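Local coordinates for protein C-type lectin domain family 4, member a4 (Mus musculus, PDB 3VYK) that binds glycans through a calcium-dependent C-type lectin domain, recognising N-glycans with a bisecting N-acetylglucosamine, and probably serves as an inhibitory receptor of dendritic cells, at residues Asp49-Asn54 with Val101-Lys106. Numbering follows the deposited sequence.
Sequences DFITSN and VIINHK. With NAG (2-acetamido-2-deoxy-beta-D-glucopyranose), chain B.
Ile103, on strand 100-106, meets two consecutive residues of helix 45-53 with its two branches, and this small apolar junction joins helix to sheet within the C-type lectin domain. Its CD1 lies 3.9 Å from Ile51 CG2, while its CG2 sits 3.9 Å from Thr52 CG2; in both pairs the side chains cross at about a right angle. The longer branch of Ile103 runs anti to its carbonyl carbon (chi1 -63°), which carries CD1 to Ile51 and leaves CG2 for Thr52. Thr52 offers its methyl, and its OG1 makes a weak hydrogen bond to Gln48 O. Around this junction, Val40 and Ile42 pack on Ile51, and Trp110 touches both Thr52 and Ile103.

The side-chain hydrogen bonds to the sugar come from the opposite side of the strand. Asn104, part of the calcium-dependent glycan pocket, has its CB pointing away from the helix and gives ND2 to two oxygens of the N-acetylglucosamine: O7 of the acetyl group at 3.1 Å and O3 at 3.2 Å, each with an N-H...O angle of 150°. Asp119 and His121 also hydrogen-bond this sugar, and van der Waals touches come from Ile102 CD1 to C4 (4.1 Å) and from Lys106 CE to the acetyl methyl C8 (4.0 Å).

The strand is thus two-sided: Ile103 meets the helix through apolar methyl contacts, whereas neighbouring Asn104 turns its amide to the glycan, gripping O3 and O7 together, consistent with a part in recognising the N-acetyl sugar.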
loop_
_atom_site.group_PDB
_atom_site.type_symbol
_atom_site.label_atom_id
_atom_site.label_comp_id
_atom_site.label_asym_id
_atom_site.label_seq_id
_atom_site.Cartn_x
_atom_site.Cartn_y
_atom_site.Cartn_z
ATOM N N ASP A 49 0.469 -10.816 3.202
ATOM C CA ASP A 49 0.810 -11.957 2.352
ATOM C C ASP A 49 -0.206 -12.187 1.219
ATOM O O ASP A 49 0.169 -12.594 0.114
ATOM C CB ASP A 49 0.956 -13.231 3.192
ATOM C CG ASP A 49 2.217 -13.249 4.041
ATOM O OD1 ASP A 49 3.135 -12.444 3.806
ATOM O OD2 ASP A 49 2.305 -14.082 4.958
ATOM N N PHE A 50 -1.482 -11.922 1.488
ATOM C CA PHE A 50 -2.490 -11.961 0.432
ATOM C C PHE A 50 -2.144 -10.934 -0.651
ATOM O O PHE A 50 -2.152 -11.245 -1.840
ATOM C CB PHE A 50 -3.910 -11.721 0.964
ATOM C CG PHE A 50 -4.922 -11.534 -0.139
ATOM C CD1 PHE A 50 -5.278 -10.253 -0.582
ATOM C CD2 PHE A 50 -5.481 -12.645 -0.776
ATOM C CE1 PHE A 50 -6.186 -10.095 -1.618
ATOM C CE2 PHE A 50 -6.381 -12.486 -1.800
ATOM C CZ PHE A 50 -6.727 -11.215 -2.232
ATOM N N ILE A 51 -1.847 -9.711 -0.227
ATOM C CA ILE A 51 -1.562 -8.647 -1.181
ATOM C C ILE A 51 -0.328 -8.984 -2.013
ATOM O O ILE A 51 -0.387 -8.929 -3.251
ATOM C CB ILE A 51 -1.418 -7.283 -0.483
ATOM C CG1 ILE A 51 -2.776 -6.820 0.062
ATOM C CG2 ILE A 51 -0.832 -6.243 -1.439
ATOM C CD1 ILE A 51 -2.669 -5.813 1.187
ATOM N N THR A 52 0.767 -9.374 -1.367
ATOM C CA THR A 52 1.998 -9.615 -2.133
ATOM C C THR A 52 1.905 -10.796 -3.105
ATOM O O THR A 52 2.569 -10.797 -4.136
ATOM C CB THR A 52 3.253 -9.726 -1.247
ATOM O OG1 THR A 52 3.166 -10.890 -0.418
ATOM C CG2 THR A 52 3.417 -8.479 -0.400
ATOM N N SER A 53 1.063 -11.778 -2.792
ATOM C CA SER A 53 0.832 -12.897 -3.709
ATOM C C SER A 53 0.307 -12.428 -5.069
ATOM O O SER A 53 0.474 -13.125 -6.073
ATOM C CB SER A 53 -0.135 -13.917 -3.082
ATOM O OG SER A 53 -1.482 -13.545 -3.265
ATOM N N ASN A 54 -0.327 -11.257 -5.077
ATOM C CA ASN A 54 -0.962 -10.678 -6.257
ATOM C C ASN A 54 -0.109 -9.650 -7.016
ATOM O O ASN A 54 -0.585 -9.048 -7.980
ATOM C CB ASN A 54 -2.294 -10.044 -5.849
ATOM C CG ASN A 54 -3.368 -11.077 -5.579
ATOM O OD1 ASN A 54 -3.639 -11.437 -4.430
ATOM N ND2 ASN A 54 -3.983 -11.566 -6.643
ATOM N N VAL A 101 4.758 5.356 1.356
ATOM C CA VAL A 101 5.240 3.983 1.533
ATOM C C VAL A 101 4.814 3.106 0.366
ATOM O O VAL A 101 3.640 3.135 -0.056
ATOM C CB VAL A 101 4.697 3.379 2.849
ATOM C CG1 VAL A 101 5.204 1.947 3.063
ATOM C CG2 VAL A 101 5.061 4.236 4.052
ATOM N N ILE A 102 5.772 2.326 -0.143
ATOM C CA ILE A 102 5.466 1.280 -1.105
ATOM C C ILE A 102 5.787 -0.102 -0.563
ATOM O O ILE A 102 6.653 -0.267 0.298
ATOM C CB ILE A 102 6.215 1.444 -2.464
ATOM C CG1 ILE A 102 7.742 1.458 -2.283
ATOM C CG2 ILE A 102 5.681 2.657 -3.214
ATOM C CD1 ILE A 102 8.520 1.440 -3.592
ATOM N N ILE A 103 5.061 -1.081 -1.089
ATOM C CA ILE A 103 5.478 -2.475 -1.042
ATOM C C ILE A 103 6.379 -2.695 -2.256
ATOM O O ILE A 103 5.991 -2.409 -3.391
ATOM C CB ILE A 103 4.264 -3.426 -1.114
ATOM C CG1 ILE A 103 3.361 -3.230 0.103
ATOM C CG2 ILE A 103 4.717 -4.881 -1.217
ATOM C CD1 ILE A 103 2.081 -4.041 0.055
ATOM N N ASN A 104 7.576 -3.206 -2.016
ATOM C CA ASN A 104 8.444 -3.656 -3.114
ATOM C C ASN A 104 9.210 -4.919 -2.745
ATOM O O ASN A 104 9.221 -5.355 -1.581
ATOM C CB ASN A 104 9.360 -2.519 -3.646
ATOM C CG ASN A 104 10.407 -2.060 -2.640
ATOM O OD1 ASN A 104 10.466 -2.532 -1.520
ATOM N ND2 ASN A 104 11.251 -1.103 -3.048
ATOM N N HIS A 105 9.823 -5.524 -3.759
ATOM C CA HIS A 105 10.479 -6.805 -3.592
ATOM C C HIS A 105 11.973 -6.696 -3.681
ATOM O O HIS A 105 12.501 -5.994 -4.543
ATOM C CB HIS A 105 9.959 -7.773 -4.636
ATOM C CG HIS A 105 10.373 -9.191 -4.390
ATOM N ND1 HIS A 105 11.476 -9.734 -4.957
ATOM C CD2 HIS A 105 9.808 -10.178 -3.593
ATOM C CE1 HIS A 105 11.599 -11.011 -4.550
ATOM N NE2 HIS A 105 10.583 -11.283 -3.712
ATOM N N LYS A 106 12.649 -7.381 -2.766
ATOM C CA LYS A 106 14.113 -7.408 -2.699
ATOM C C LYS A 106 14.557 -8.858 -2.553
ATOM O O LYS A 106 13.723 -9.764 -2.549
ATOM C CB LYS A 106 14.626 -6.532 -1.540
ATOM C CG LYS A 106 14.334 -5.051 -1.730
ATOM C CD LYS A 106 14.640 -4.178 -0.514
ATOM C CE LYS A 106 16.108 -3.797 -0.432
ATOM N NZ LYS A 106 16.268 -2.724 0.580
HETATM C C1 NAG B . 13.877 3.177 -3.906
HETATM C C2 NAG B . 13.389 1.757 -4.232
HETATM C C3 NAG B . 12.713 1.695 -5.600
HETATM C C4 NAG B . 11.681 2.815 -5.746
HETATM C C5 NAG B . 12.268 4.175 -5.350
HETATM C C6 NAG B . 11.217 5.276 -5.302
HETATM C C7 NAG B . 14.728 0.092 -3.029
HETATM C C8 NAG B . 15.993 -0.708 -3.011
HETATM N N2 NAG B . 14.537 0.876 -4.090
HETATM O O3 NAG B . 12.061 0.445 -5.732
HETATM O O4 NAG B . 11.205 2.870 -7.068
HETATM O O5 NAG B . 12.807 4.096 -4.044
HETATM O O6 NAG B . 11.011 5.874 -6.564
HETATM O O7 NAG B . 13.923 0.023 -2.090
#